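Local coordinates for SYE1 (PDB 4AWT), which probably acts as an FMN-dependent, NAD(P)H-linked oxidoreductase on the carbon-carbon double bonds of its substrates, in the manner of the old yellow enzyme family, at residues R19-P24 and V295-G300; A235-L240 and V282-A287; A270-D275 and F321-I326; P329-R334 and Y339-H344. The protein carries 1 engineered substitution. All coordinates share one frame; numbering follows the deposited sequence.

Contact 1 of 4, residues R19-P24 and V295-G300; sequences RIVMPP and VLIYAG. With FMN (flavin mononucleotide), chain B.
Strands 20-22 and 295-299 run in the same direction with strand 318-320 between them, and they face each other across a gap of 8.1 Å between the CA atoms of Val21 and Ile297 and 7.3 Å between those of Pro23 and Ala299. At that spacing only side chains meet, and alternate residues of each segment supply them. Val21 and Ile297 point their CB atoms at each other and touch through one methyl each, CG2 to CG2 at 3.9 Å, the two side chains crossing at about a right angle. CG2 of Ile297 lies anti to the backbone N, beside the carbonyl carbon, while CG1 sits beside the backbone N. Beta-branched residues suit this place, being compatible with extended backbone and filling the core near Met318. One step further on, Pro23 CB stands a loose 4.5 Å from Ala299 CB. Both residues are compact, and the bound FMN begins here: its ribityl O2' lies 3.6 Å from Pro23 CB and donates a hydrogen bond of 2.7 Å to the carbonyl O of Pro24, just beyond the end of the strand. Gly300 follows with a positive phi of 139°, a backbone shape that would press a beta carbon against the carbonyl O of Ala299 and which glycine, lacking that carbon, can adopt without strain; its CA passes 3.5 Å from FMN O5'. Layered inward-facing side chains below and a cofactor at the C-terminal strand ends above are the hallmark of the (beta/alpha)8, or TIM, barrel of this flavoenzyme family.

Contact 2 of 4, residues A235-L240 and V282-A287; sequences APLTTL and VSFKRA
Phe284 reaches from helix 282-291 to Pro236 and Leu237 in the loop after strand 230-234, spanning 10.2 Å between the CA atoms of Phe284 and Pro236. Val282 and Ser283, at the start of this helix, lie on its exposed side; Val282 O accepts from Arg286 N at 2.8 Å, a regular i to i+4 helical bond. Phe284 comes next, on the buried side. Its CG is anti to the backbone N (chi1 176°), which extends the ring away from the helix. Pro236 CB meets the edge of the ring close to its plane, 3.8 Å from CZ and 3.9 Å from CE2. Leu237 brings its CD1 methyl obliquely to CE2 at a looser 4.2 Å. In this (beta/alpha)8 fold helix 248-261 lies between loop and helix in sequence and packs on both: Phe284 also touches its Ile249 and Thr253, Pro236 its Tyr252, Leu237 its Pro248. A large flat ring suits a position that must reach several neighbours at once. Proline suits the loop side, since its closed ring holds CB and CG in a fixed position against the phenyl edge. Lys285 then leaves the apolar patch with its chain extended, and carries NZ to a salt bridge with Glu271, in the loop that follows strand 266-270 and leads up to this helix. Arg286, on the exposed side, sends NH1 to the carbonyl O of Asp313. The helical pattern continues with Ala287, whose N is bonded to Ser283 O at 3.0 Å.

Contact 3 of 4, residues A270-D275 and F321-I326; sequences AEVDWD and FGRPFI. With FMN (flavin mononucleotide), chain B; BOG (octyl beta-D-glucopyranoside), chain D; SO4 (sulfate ion), chain C.
The FMN phosphate pocket is where Arg323 meets Trp274, with the guanidinium group inserted between the phosphate and the Trp274 carbonyl. Both terminal nitrogens grip that one oxygen: NH2 lies 3.1 Å from Trp274 O, in the carbonyl plane on a lone pair, whereas NH1, at 3.3 Å, comes from above the plane. A bend at chi3 (-76°) turns the group so that its other edge serves the phosphate, NE bonding FMN O1P at 2.9 Å and NH2 bonding FMN O2P at 2.8 Å. Val272 CG1 also borders the guanidinium near its plane. This is the standard phosphate site of TIM barrels: Gly322 N and Arg323 N, at the start of the short helix 323-327, donate to FMN O3P and O1P, and Gly322, having no side chain, lets the phosphate oxygen O1P come close to its CA. NH1 has a further partner, a sulfate ion probably from the crystallisation liquor, which Arg301 also binds. The Trp274 indole, tilted 77° from the guanidinium plane, sets its CH2 3.5 Å from the flavin methyl C8M. The octyl chain of a bound octyl glucoside lies over the rim of one indole face through C3', and its sugar O5 accepts a hydrogen bond from Trp274 NE1 at 2.8 Å.

Contact 4 of 4, residues P329-R334 and Y339-H344; sequences PDLPER and YPLAEH
Arg334 lays the hydrocarbon part of its side chain against Leu341, CB standing 3.6 Å from the CD2 methyl. The same methyl touches Leu331 CD1 at 3.8 Å, so two leucines and the arginine methylenes form an apolar strip between helix 331-337 and the chain that returns past it. Extended from CG to NE, Arg334 carries its guanidinium beyond this strip, where NH1 donates to Pro340 O at 3.0 Å with an N-H...O angle of 160°. From the other edge, Asp330 OD1 takes both NE, at 2.8 Å, and NH2, more loosely at 3.3 Å, in a side-on salt bridge to a single oxygen. Arginine suits the place because it can serve loop and helix in one plane. The backbone joins in too: Tyr339 N donates to Arg334 O at 3.0 Å, tying the chain just past the helix to its last turn. Tyr339 itself lies beside Glu333, ring and carboxylate planes 50° apart, and one water links Tyr339 OH, 2.9 Å away, with Glu333 OE2; Glu333 OE1 pairs with Arg336. Asp330 OD2 is held by the backbone N of Tyr363. Bonds at both edges of the guanidinium should fix its rotation, and the negative charge of Asp330, next to the helix N-terminus, is probably stabilised both by the arginine and by the helix dipole.

Overall arrangement
Contacts 1 and 3 share the FMN and have centres 10 Å apart: the first supplies barrel strands beneath the ribityl chain, the second holds the phosphate, and Val21 O to Phe321 N (3.1 Å) and Ala299 O to Glu271 N (2.8 Å) are probable hydrogen bonds between them. Contact 4 backs contact 3 from the outside, its centre 14 Å away, with Leu331 CD2 against Phe321 CB at 3.4 Å and His344 CE1 against Arg323 CG at 3.7 Å. On another flank, contact 2 reaches the pocket through Leu240 CD2, 3.7 Å from Trp274 CD1. Contacts 2 and 4 do not touch, their nearest atoms being about 13 Å apart.

Contact 1 of 4, residues R19-P24 and V295-G300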
# COMPACT_ATOMS: atom_id res chain seq x y z
N ARG A 19 11.13 -12.65 7.59
CA ARG A 19 10.05 -12.71 6.62
C ARG A 19 8.86 -11.86 7.00
O ARG A 19 7.79 -11.99 6.37
CB ARG A 19 9.57 -14.15 6.41
CG ARG A 19 10.64 -15.13 6.04
CD ARG A 19 11.45 -14.73 4.85
NE ARG A 19 12.37 -15.80 4.42
CZ ARG A 19 12.05 -16.78 3.62
NH1 ARG A 19 10.83 -16.92 3.15
NH2 ARG A 19 12.96 -17.69 3.29
N ILE A 20 8.99 -11.04 8.03
CA ILE A 20 7.88 -10.24 8.56
C ILE A 20 7.89 -8.86 7.89
O ILE A 20 8.91 -8.17 7.87
CB ILE A 20 7.99 -10.12 10.08
CG1 ILE A 20 7.87 -11.50 10.71
CG2 ILE A 20 6.99 -9.12 10.62
CD1 ILE A 20 8.32 -11.55 12.15
N VAL A 21 6.71 -8.45 7.43
CA VAL A 21 6.51 -7.15 6.84
C VAL A 21 5.58 -6.32 7.72
O VAL A 21 4.55 -6.78 8.19
CB VAL A 21 5.93 -7.30 5.41
CG1 VAL A 21 5.66 -5.95 4.78
CG2 VAL A 21 6.87 -8.14 4.56
N MET A 22 5.95 -5.04 7.89
CA MET A 22 5.01 -4.04 8.35
C MET A 22 4.37 -3.47 7.10
O MET A 22 5.05 -2.77 6.32
CB MET A 22 5.71 -2.93 9.15
CG MET A 22 4.74 -1.86 9.60
SD MET A 22 5.63 -0.57 10.49
CE MET A 22 4.31 0.62 10.70
N PRO A 23 3.13 -3.81 6.80
CA PRO A 23 2.49 -3.36 5.56
C PRO A 23 2.09 -1.91 5.73
O PRO A 23 2.13 -1.35 6.82
CB PRO A 23 1.28 -4.30 5.47
CG PRO A 23 0.85 -4.44 6.92
CD PRO A 23 2.16 -4.49 7.71
N PRO A 24 1.64 -1.30 4.61
CA PRO A 24 1.22 0.10 4.65
C PRO A 24 0.07 0.31 5.61
O PRO A 24 -0.94 -0.39 5.55
CB PRO A 24 0.77 0.37 3.21
CG PRO A 24 1.63 -0.52 2.42
CD PRO A 24 1.61 -1.81 3.24
N VAL A 295 9.49 -12.25 -5.06
CA VAL A 295 9.10 -12.37 -3.63
C VAL A 295 7.62 -12.09 -3.52
O VAL A 295 7.12 -11.06 -3.96
CB VAL A 295 9.93 -11.40 -2.78
CG1 VAL A 295 9.38 -11.32 -1.37
CG2 VAL A 295 11.39 -11.83 -2.78
N LEU A 296 6.89 -13.05 -2.90
CA LEU A 296 5.45 -12.93 -2.76
C LEU A 296 5.12 -12.66 -1.30
O LEU A 296 5.51 -13.41 -0.39
CB LEU A 296 4.92 -14.23 -3.37
CG LEU A 296 3.42 -14.37 -3.53
CD1 LEU A 296 2.82 -13.20 -4.29
CD2 LEU A 296 3.08 -15.67 -4.26
N ILE A 297 4.41 -11.57 -1.07
CA ILE A 297 4.02 -11.10 0.24
C ILE A 297 2.51 -11.17 0.36
O ILE A 297 1.82 -10.73 -0.56
CB ILE A 297 4.48 -9.65 0.49
CG1 ILE A 297 5.94 -9.44 0.11
CG2 ILE A 297 4.16 -9.24 1.91
CD1 ILE A 297 6.47 -8.05 0.33
N TYR A 298 1.98 -11.71 1.46
CA TYR A 298 0.55 -11.65 1.76
C TYR A 298 0.35 -10.92 3.08
O TYR A 298 1.14 -11.10 4.00
CB TYR A 298 -0.08 -13.04 1.87
CG TYR A 298 -0.32 -13.72 0.56
CD1 TYR A 298 0.69 -14.31 -0.17
CD2 TYR A 298 -1.60 -13.78 0.04
CE1 TYR A 298 0.44 -14.96 -1.35
CE2 TYR A 298 -1.85 -14.42 -1.18
CZ TYR A 298 -0.82 -15.01 -1.87
OH TYR A 298 -1.13 -15.65 -3.02
N ALA A 299 -0.77 -10.20 3.17
CA ALA A 299 -1.19 -9.62 4.43
C ALA A 299 -2.71 -9.75 4.54
O ALA A 299 -3.42 -9.63 3.54
CB ALA A 299 -0.84 -8.14 4.54
N GLY A 300 -3.18 -9.96 5.76
CA GLY A 300 -4.61 -9.96 6.06
C GLY A 300 -4.93 -11.09 7.04
O GLY A 300 -4.96 -12.24 6.68
N1 FMN B . -3.21 -0.67 2.96
C2 FMN B . -2.52 -0.03 2.03
O2 FMN B . -2.14 -0.60 0.97
N3 FMN B . -2.20 1.31 2.19
C4 FMN B . -2.56 2.04 3.31
O4 FMN B . -2.14 3.22 3.43
C4A FMN B . -3.38 1.38 4.23
N5 FMN B . -3.88 2.06 5.34
C5A FMN B . -4.32 1.27 6.44
C6 FMN B . -4.57 1.87 7.65
C7 FMN B . -4.98 1.12 8.78
C7M FMN B . -5.11 1.83 10.11
C8 FMN B . -5.19 -0.21 8.63
C8M FMN B . -5.60 -1.09 9.79
C9 FMN B . -4.95 -0.84 7.38
C9A FMN B . -4.50 -0.10 6.28
N10 FMN B . -4.21 -0.73 5.05
C10 FMN B . -3.59 -0.00 4.06
C1' FMN B . -4.35 -2.19 4.93
C2' FMN B . -3.22 -2.97 5.63
O2' FMN B . -2.00 -2.81 4.93
C3' FMN B . -3.49 -4.46 5.67
O3' FMN B . -3.49 -5.04 4.38
C4' FMN B . -4.79 -4.86 6.40
O4' FMN B . -4.96 -4.15 7.61
C5' FMN B . -4.91 -6.36 6.59
O5' FMN B . -3.86 -6.87 7.42
P FMN B . -4.15 -7.15 8.99
O1P FMN B . -4.37 -5.80 9.63
O2P FMN B . -5.38 -8.03 9.07
O3P FMN B . -2.88 -7.83 9.45

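Contact 2 of 4, residues A235-L240 and V282-A287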
# COMPACT_ATOMS: atom_id res chain seq x y z
N ALA A 235 -5.18 -6.50 -4.93
CA ALA A 235 -6.27 -7.03 -4.12
C ALA A 235 -7.23 -7.78 -5.01
O ALA A 235 -8.24 -7.24 -5.47
CB ALA A 235 -6.98 -5.93 -3.39
N PRO A 236 -6.95 -9.05 -5.30
CA PRO A 236 -7.78 -9.77 -6.28
C PRO A 236 -9.23 -9.92 -5.87
O PRO A 236 -10.10 -9.90 -6.76
CB PRO A 236 -7.08 -11.13 -6.40
CG PRO A 236 -5.64 -10.86 -6.04
CD PRO A 236 -5.75 -9.82 -4.92
N LEU A 237 -9.50 -10.17 -4.58
CA LEU A 237 -10.80 -10.66 -4.20
C LEU A 237 -11.55 -9.75 -3.23
O LEU A 237 -12.79 -9.88 -3.12
CB LEU A 237 -10.71 -12.05 -3.57
CG LEU A 237 -10.19 -13.13 -4.50
CD1 LEU A 237 -10.12 -14.44 -3.72
CD2 LEU A 237 -11.04 -13.32 -5.73
N THR A 238 -10.90 -8.87 -2.52
CA THR A 238 -11.62 -7.90 -1.69
C THR A 238 -12.28 -6.86 -2.60
O THR A 238 -11.86 -6.61 -3.71
CB THR A 238 -10.71 -7.25 -0.66
OG1 THR A 238 -9.63 -6.63 -1.38
CG2 THR A 238 -10.18 -8.25 0.35
N THR A 239 -13.37 -6.32 -2.08
CA THR A 239 -14.25 -5.41 -2.83
C THR A 239 -14.74 -4.26 -1.98
O THR A 239 -15.60 -3.47 -2.41
CB THR A 239 -15.45 -6.19 -3.40
OG1 THR A 239 -16.21 -6.71 -2.28
CG2 THR A 239 -15.04 -7.28 -4.35
N LEU A 240 -14.22 -4.11 -0.76
CA LEU A 240 -14.77 -3.18 0.19
C LEU A 240 -14.86 -1.76 -0.33
O LEU A 240 -15.84 -1.05 -0.05
CB LEU A 240 -13.87 -3.21 1.46
CG LEU A 240 -14.37 -2.38 2.61
CD1 LEU A 240 -15.67 -2.92 3.16
CD2 LEU A 240 -13.27 -2.34 3.66
N VAL A 282 -6.51 -21.87 -1.86
CA VAL A 282 -5.13 -22.26 -1.99
C VAL A 282 -4.77 -22.51 -3.43
O VAL A 282 -3.67 -22.16 -3.85
CB VAL A 282 -4.83 -23.47 -1.07
CG1 VAL A 282 -3.46 -24.01 -1.37
CG2 VAL A 282 -4.92 -23.11 0.39
N SER A 283 -5.65 -23.10 -4.23
CA SER A 283 -5.36 -23.35 -5.65
C SER A 283 -5.04 -22.05 -6.37
O SER A 283 -4.16 -22.02 -7.24
CB SER A 283 -6.53 -24.06 -6.33
OG SER A 283 -7.73 -23.33 -6.15
N PHE A 284 -5.75 -21.01 -6.03
CA PHE A 284 -5.52 -19.68 -6.63
C PHE A 284 -4.18 -19.12 -6.15
O PHE A 284 -3.38 -18.62 -6.94
CB PHE A 284 -6.65 -18.77 -6.30
CG PHE A 284 -6.50 -17.34 -6.77
CD1 PHE A 284 -5.96 -16.98 -7.99
CD2 PHE A 284 -6.94 -16.33 -5.98
CE1 PHE A 284 -5.87 -15.66 -8.37
CE2 PHE A 284 -6.87 -15.00 -6.34
CZ PHE A 284 -6.30 -14.67 -7.59
N LYS A 285 -3.90 -19.22 -4.84
CA LYS A 285 -2.60 -18.81 -4.35
C LYS A 285 -1.49 -19.55 -5.06
O LYS A 285 -0.45 -18.97 -5.40
CB LYS A 285 -2.51 -19.02 -2.83
CG LYS A 285 -3.44 -18.15 -2.05
CD LYS A 285 -3.26 -18.33 -0.53
CE LYS A 285 -4.11 -17.38 0.24
NZ LYS A 285 -3.87 -17.50 1.68
N ARG A 286 -1.64 -20.85 -5.30
CA ARG A 286 -0.59 -21.59 -5.97
C ARG A 286 -0.45 -21.13 -7.42
O ARG A 286 0.67 -21.07 -7.94
CB ARG A 286 -0.78 -23.09 -5.87
CG ARG A 286 -0.65 -23.59 -4.44
CD ARG A 286 -0.48 -25.08 -4.40
NE ARG A 286 -0.50 -25.61 -3.07
CZ ARG A 286 0.47 -25.62 -2.21
NH1 ARG A 286 1.67 -25.15 -2.52
NH2 ARG A 286 0.27 -26.13 -0.99
N ALA A 287 -1.54 -20.79 -8.08
CA ALA A 287 -1.46 -20.24 -9.43
C ALA A 287 -0.69 -18.92 -9.43
O ALA A 287 0.16 -18.68 -10.30
CB ALA A 287 -2.83 -20.09 -10.05

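Contact 3 of 4, residues A270-D275 and F321-I326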
# COMPACT_ATOMS: atom_id res chain seq x y z
N ALA A 270 -3.01 -8.06 -0.85
CA ALA A 270 -3.82 -7.62 0.27
C ALA A 270 -5.04 -8.54 0.34
O ALA A 270 -6.00 -8.41 -0.43
CB ALA A 270 -4.24 -6.18 0.09
N GLU A 271 -4.93 -9.56 1.18
CA GLU A 271 -5.88 -10.65 1.26
C GLU A 271 -7.14 -10.34 2.04
O GLU A 271 -8.17 -11.00 1.85
CB GLU A 271 -5.12 -11.88 1.84
CG GLU A 271 -5.85 -13.16 1.89
CD GLU A 271 -4.98 -14.32 2.29
OE1 GLU A 271 -3.74 -14.11 2.44
OE2 GLU A 271 -5.52 -15.43 2.46
N VAL A 272 -7.05 -9.39 2.96
CA VAL A 272 -8.16 -8.90 3.77
C VAL A 272 -8.11 -7.39 3.75
O VAL A 272 -7.00 -6.83 3.81
CB VAL A 272 -8.06 -9.40 5.22
CG1 VAL A 272 -9.15 -8.80 6.10
CG2 VAL A 272 -8.07 -10.92 5.28
N ASP A 273 -9.26 -6.74 3.69
CA ASP A 273 -9.28 -5.31 3.94
C ASP A 273 -10.38 -5.07 4.97
O ASP A 273 -11.56 -5.33 4.76
CB ASP A 273 -9.50 -4.52 2.66
CG ASP A 273 -9.04 -3.10 2.72
OD1 ASP A 273 -8.00 -2.82 3.33
OD2 ASP A 273 -9.73 -2.25 2.08
N TRP A 274 -9.91 -4.69 6.16
CA TRP A 274 -10.76 -4.51 7.34
C TRP A 274 -11.45 -5.84 7.67
O TRP A 274 -10.77 -6.78 8.11
CB TRP A 274 -11.68 -3.33 7.21
CG TRP A 274 -10.89 -2.07 7.15
CD1 TRP A 274 -10.62 -1.33 6.05
CD2 TRP A 274 -10.25 -1.43 8.24
NE1 TRP A 274 -9.86 -0.25 6.40
CE2 TRP A 274 -9.62 -0.29 7.73
CE3 TRP A 274 -10.13 -1.68 9.60
CZ2 TRP A 274 -8.90 0.60 8.52
CZ3 TRP A 274 -9.41 -0.76 10.38
CH2 TRP A 274 -8.81 0.34 9.81
N ASP A 275 -12.79 -5.89 7.51
CA ASP A 275 -13.63 -7.05 7.77
C ASP A 275 -13.93 -7.83 6.48
O ASP A 275 -14.67 -8.84 6.54
CB ASP A 275 -14.98 -6.63 8.40
CG ASP A 275 -15.73 -5.50 7.72
OD1 ASP A 275 -15.16 -4.75 6.86
OD2 ASP A 275 -16.94 -5.36 8.10
N PHE A 321 1.76 -8.04 8.74
CA PHE A 321 0.85 -7.96 9.89
C PHE A 321 0.52 -6.50 10.08
O PHE A 321 1.42 -5.71 10.39
CB PHE A 321 1.50 -8.50 11.16
CG PHE A 321 1.97 -9.93 11.05
CD1 PHE A 321 3.19 -10.23 10.48
CD2 PHE A 321 1.21 -10.97 11.51
CE1 PHE A 321 3.64 -11.52 10.38
CE2 PHE A 321 1.67 -12.27 11.41
CZ PHE A 321 2.90 -12.53 10.87
N GLY A 322 -0.73 -6.10 9.81
CA GLY A 322 -1.10 -4.71 9.83
C GLY A 322 -1.51 -4.25 11.22
O GLY A 322 -0.75 -3.66 11.97
N ARG A 323 -2.76 -4.59 11.57
CA ARG A 323 -3.29 -4.20 12.89
C ARG A 323 -2.38 -4.62 14.01
O ARG A 323 -2.15 -3.80 14.93
CB ARG A 323 -4.75 -4.64 13.00
CG ARG A 323 -5.62 -3.73 12.15
CD ARG A 323 -7.00 -4.28 11.83
NE ARG A 323 -6.94 -5.30 10.81
CZ ARG A 323 -8.01 -5.79 10.22
NH1 ARG A 323 -9.22 -5.35 10.59
NH2 ARG A 323 -7.89 -6.71 9.25
N PRO A 324 -1.80 -5.82 14.03
CA PRO A 324 -0.92 -6.15 15.16
C PRO A 324 0.31 -5.25 15.25
O PRO A 324 0.80 -5.02 16.35
CB PRO A 324 -0.52 -7.60 14.89
CG PRO A 324 -1.73 -8.16 14.13
CD PRO A 324 -2.11 -7.02 13.20
N PHE A 325 0.84 -4.76 14.12
CA PHE A 325 1.99 -3.86 14.20
C PHE A 325 1.65 -2.49 14.76
O PHE A 325 2.50 -1.81 15.28
CB PHE A 325 2.68 -3.73 12.83
CG PHE A 325 4.07 -4.31 12.79
CD1 PHE A 325 5.01 -3.96 13.74
CD2 PHE A 325 4.42 -5.21 11.80
CE1 PHE A 325 6.29 -4.46 13.69
CE2 PHE A 325 5.72 -5.71 11.74
CZ PHE A 325 6.64 -5.33 12.70
N ILE A 326 0.39 -2.07 14.67
CA ILE A 326 0.06 -0.79 15.25
C ILE A 326 0.30 -0.82 16.75
O ILE A 326 0.89 0.10 17.30
CB ILE A 326 -1.39 -0.46 14.90
CG1 ILE A 326 -1.47 -0.23 13.39
CG2 ILE A 326 -1.96 0.69 15.72
CD1 ILE A 326 -2.92 -0.02 12.95
N1 FMN B . -3.21 -0.67 2.96
C2 FMN B . -2.52 -0.03 2.03
O2 FMN B . -2.14 -0.60 0.97
N3 FMN B . -2.20 1.31 2.19
C4 FMN B . -2.56 2.04 3.31
O4 FMN B . -2.14 3.22 3.43
C4A FMN B . -3.38 1.38 4.23
N5 FMN B . -3.88 2.06 5.34
C5A FMN B . -4.32 1.27 6.44
C6 FMN B . -4.57 1.87 7.65
C7 FMN B . -4.98 1.12 8.78
C7M FMN B . -5.11 1.83 10.11
C8 FMN B . -5.19 -0.21 8.63
C8M FMN B . -5.60 -1.09 9.79
C9 FMN B . -4.95 -0.84 7.38
C9A FMN B . -4.50 -0.10 6.28
N10 FMN B . -4.21 -0.73 5.05
C10 FMN B . -3.59 -0.00 4.06
C1' FMN B . -4.35 -2.19 4.93
C2' FMN B . -3.22 -2.97 5.63
O2' FMN B . -2.00 -2.81 4.93
C3' FMN B . -3.49 -4.46 5.67
O3' FMN B . -3.49 -5.04 4.38
C4' FMN B . -4.79 -4.86 6.40
O4' FMN B . -4.96 -4.15 7.61
C5' FMN B . -4.91 -6.36 6.59
O5' FMN B . -3.86 -6.87 7.42
P FMN B . -4.15 -7.15 8.99
O1P FMN B . -4.37 -5.80 9.63
O2P FMN B . -5.38 -8.03 9.07
O3P FMN B . -2.88 -7.83 9.45
C1 BOG D . -9.21 3.36 5.44
O1 BOG D . -9.87 3.30 6.67
C2 BOG D . -7.82 3.90 5.57
O2 BOG D . -7.82 5.25 5.98
C3 BOG D . -7.05 3.86 4.24
O3 BOG D . -5.69 4.16 4.45
C4 BOG D . -7.10 2.42 3.71
O4 BOG D . -6.48 2.38 2.47
C5 BOG D . -8.53 1.89 3.64
O5 BOG D . -9.06 1.99 4.95
C6 BOG D . -8.57 0.46 3.17
O6 BOG D . -9.95 0.13 3.06
C1' BOG D . -11.28 3.36 6.59
C2' BOG D . -12.00 3.48 7.93
C3' BOG D . -11.51 2.52 8.98
C4' BOG D . -12.34 2.23 10.22
C5' BOG D . -11.51 2.63 11.44
C6' BOG D . -12.11 3.86 12.13
C7' BOG D . -11.24 4.27 13.33
C8' BOG D . -12.15 5.07 14.25
S SO4 C . -10.17 -5.02 14.15
O1 SO4 C . -10.12 -4.02 12.98
O2 SO4 C . -11.08 -6.06 13.83
O3 SO4 C . -8.84 -5.84 14.11
O4 SO4 C . -10.13 -4.42 15.46

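Contact 4 of 4, residues P329-R334 and Y339-H344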
# COMPACT_ATOMS: atom_id res chain seq x y z
N PRO A 329 5.00 -2.65 18.81
CA PRO A 329 6.17 -2.19 18.05
C PRO A 329 7.20 -3.29 17.86
O PRO A 329 7.90 -3.34 16.86
CB PRO A 329 6.70 -1.01 18.87
CG PRO A 329 6.19 -1.27 20.28
CD PRO A 329 4.82 -1.88 20.06
N ASP A 330 7.27 -4.18 18.87
CA ASP A 330 8.11 -5.34 18.92
C ASP A 330 7.36 -6.58 18.50
O ASP A 330 7.58 -7.69 19.02
CB ASP A 330 8.71 -5.53 20.32
CG ASP A 330 7.69 -5.67 21.40
OD1 ASP A 330 6.50 -5.31 21.21
OD2 ASP A 330 8.09 -6.13 22.49
N LEU A 331 6.48 -6.47 17.49
CA LEU A 331 5.72 -7.62 17.05
C LEU A 331 6.58 -8.80 16.73
O LEU A 331 6.25 -9.93 17.14
CB LEU A 331 4.82 -7.24 15.85
CG LEU A 331 3.96 -8.39 15.36
CD1 LEU A 331 2.92 -8.82 16.35
CD2 LEU A 331 3.31 -8.00 14.04
N PRO A 332 7.70 -8.67 16.01
CA PRO A 332 8.50 -9.87 15.69
C PRO A 332 8.91 -10.63 16.97
O PRO A 332 8.74 -11.87 17.02
CB PRO A 332 9.66 -9.33 14.89
CG PRO A 332 9.09 -8.08 14.21
CD PRO A 332 8.23 -7.48 15.31
N GLU A 333 9.43 -9.95 17.95
CA GLU A 333 9.83 -10.63 19.19
C GLU A 333 8.68 -11.33 19.83
O GLU A 333 8.80 -12.42 20.37
CB GLU A 333 10.48 -9.63 20.14
CG GLU A 333 11.08 -10.24 21.37
CD GLU A 333 12.40 -10.91 21.17
OE1 GLU A 333 12.90 -11.00 20.02
OE2 GLU A 333 12.94 -11.48 22.12
N ARG A 334 7.49 -10.69 19.83
CA ARG A 334 6.33 -11.30 20.42
C ARG A 334 5.91 -12.55 19.66
O ARG A 334 5.59 -13.58 20.28
CB ARG A 334 5.16 -10.33 20.52
CG ARG A 334 5.44 -9.11 21.34
CD ARG A 334 4.18 -8.34 21.63
NE ARG A 334 4.46 -7.04 22.17
CZ ARG A 334 3.73 -6.38 23.08
NH1 ARG A 334 2.73 -6.96 23.74
NH2 ARG A 334 4.04 -5.15 23.34
N TYR A 339 4.64 -14.23 23.05
CA TYR A 339 4.19 -13.26 24.02
C TYR A 339 2.83 -12.72 23.57
O TYR A 339 2.59 -12.56 22.38
CB TYR A 339 5.15 -12.09 24.12
CG TYR A 339 6.53 -12.38 24.60
CD1 TYR A 339 6.77 -13.37 25.56
CD2 TYR A 339 7.61 -11.64 24.12
CE1 TYR A 339 8.10 -13.58 26.00
CE2 TYR A 339 8.89 -11.86 24.55
CZ TYR A 339 9.13 -12.82 25.47
OH TYR A 339 10.40 -13.09 25.95
N PRO A 340 1.95 -12.40 24.52
CA PRO A 340 0.64 -11.89 24.12
C PRO A 340 0.78 -10.55 23.41
O PRO A 340 1.60 -9.72 23.73
CB PRO A 340 -0.08 -11.73 25.47
CG PRO A 340 1.04 -11.53 26.47
CD PRO A 340 2.11 -12.48 25.98
N LEU A 341 -0.13 -10.38 22.44
CA LEU A 341 -0.18 -9.17 21.64
C LEU A 341 -1.12 -8.16 22.27
O LEU A 341 -2.28 -8.48 22.60
CB LEU A 341 -0.65 -9.47 20.22
CG LEU A 341 0.16 -10.51 19.47
CD1 LEU A 341 -0.27 -10.49 17.98
CD2 LEU A 341 1.65 -10.32 19.58
N ALA A 342 -0.68 -6.93 22.38
CA ALA A 342 -1.58 -5.84 22.68
C ALA A 342 -2.54 -5.66 21.52
O ALA A 342 -2.22 -6.00 20.38
CB ALA A 342 -0.81 -4.58 22.94
N GLU A 343 -3.70 -5.07 21.78
CA GLU A 343 -4.63 -4.71 20.73
C GLU A 343 -4.68 -3.20 20.56
O GLU A 343 -4.52 -2.42 21.51
CB GLU A 343 -6.05 -5.24 20.92
CG GLU A 343 -6.18 -6.76 20.83
CD GLU A 343 -7.62 -7.22 20.84
OE1 GLU A 343 -8.24 -7.47 21.88
OE2 GLU A 343 -8.15 -7.33 19.70
N HIS A 344 -4.90 -2.78 19.31
CA HIS A 344 -4.92 -1.38 18.98
C HIS A 344 -6.25 -0.73 19.35
O HIS A 344 -7.31 -1.39 19.42
CB HIS A 344 -4.65 -1.15 17.49
CG HIS A 344 -5.79 -1.48 16.59
ND1 HIS A 344 -6.05 -2.73 16.12
CD2 HIS A 344 -6.78 -0.68 16.10
CE1 HIS A 344 -7.15 -2.68 15.39
NE2 HIS A 344 -7.62 -1.44 15.34
O HOH W 1 12.25 -11.31 24.70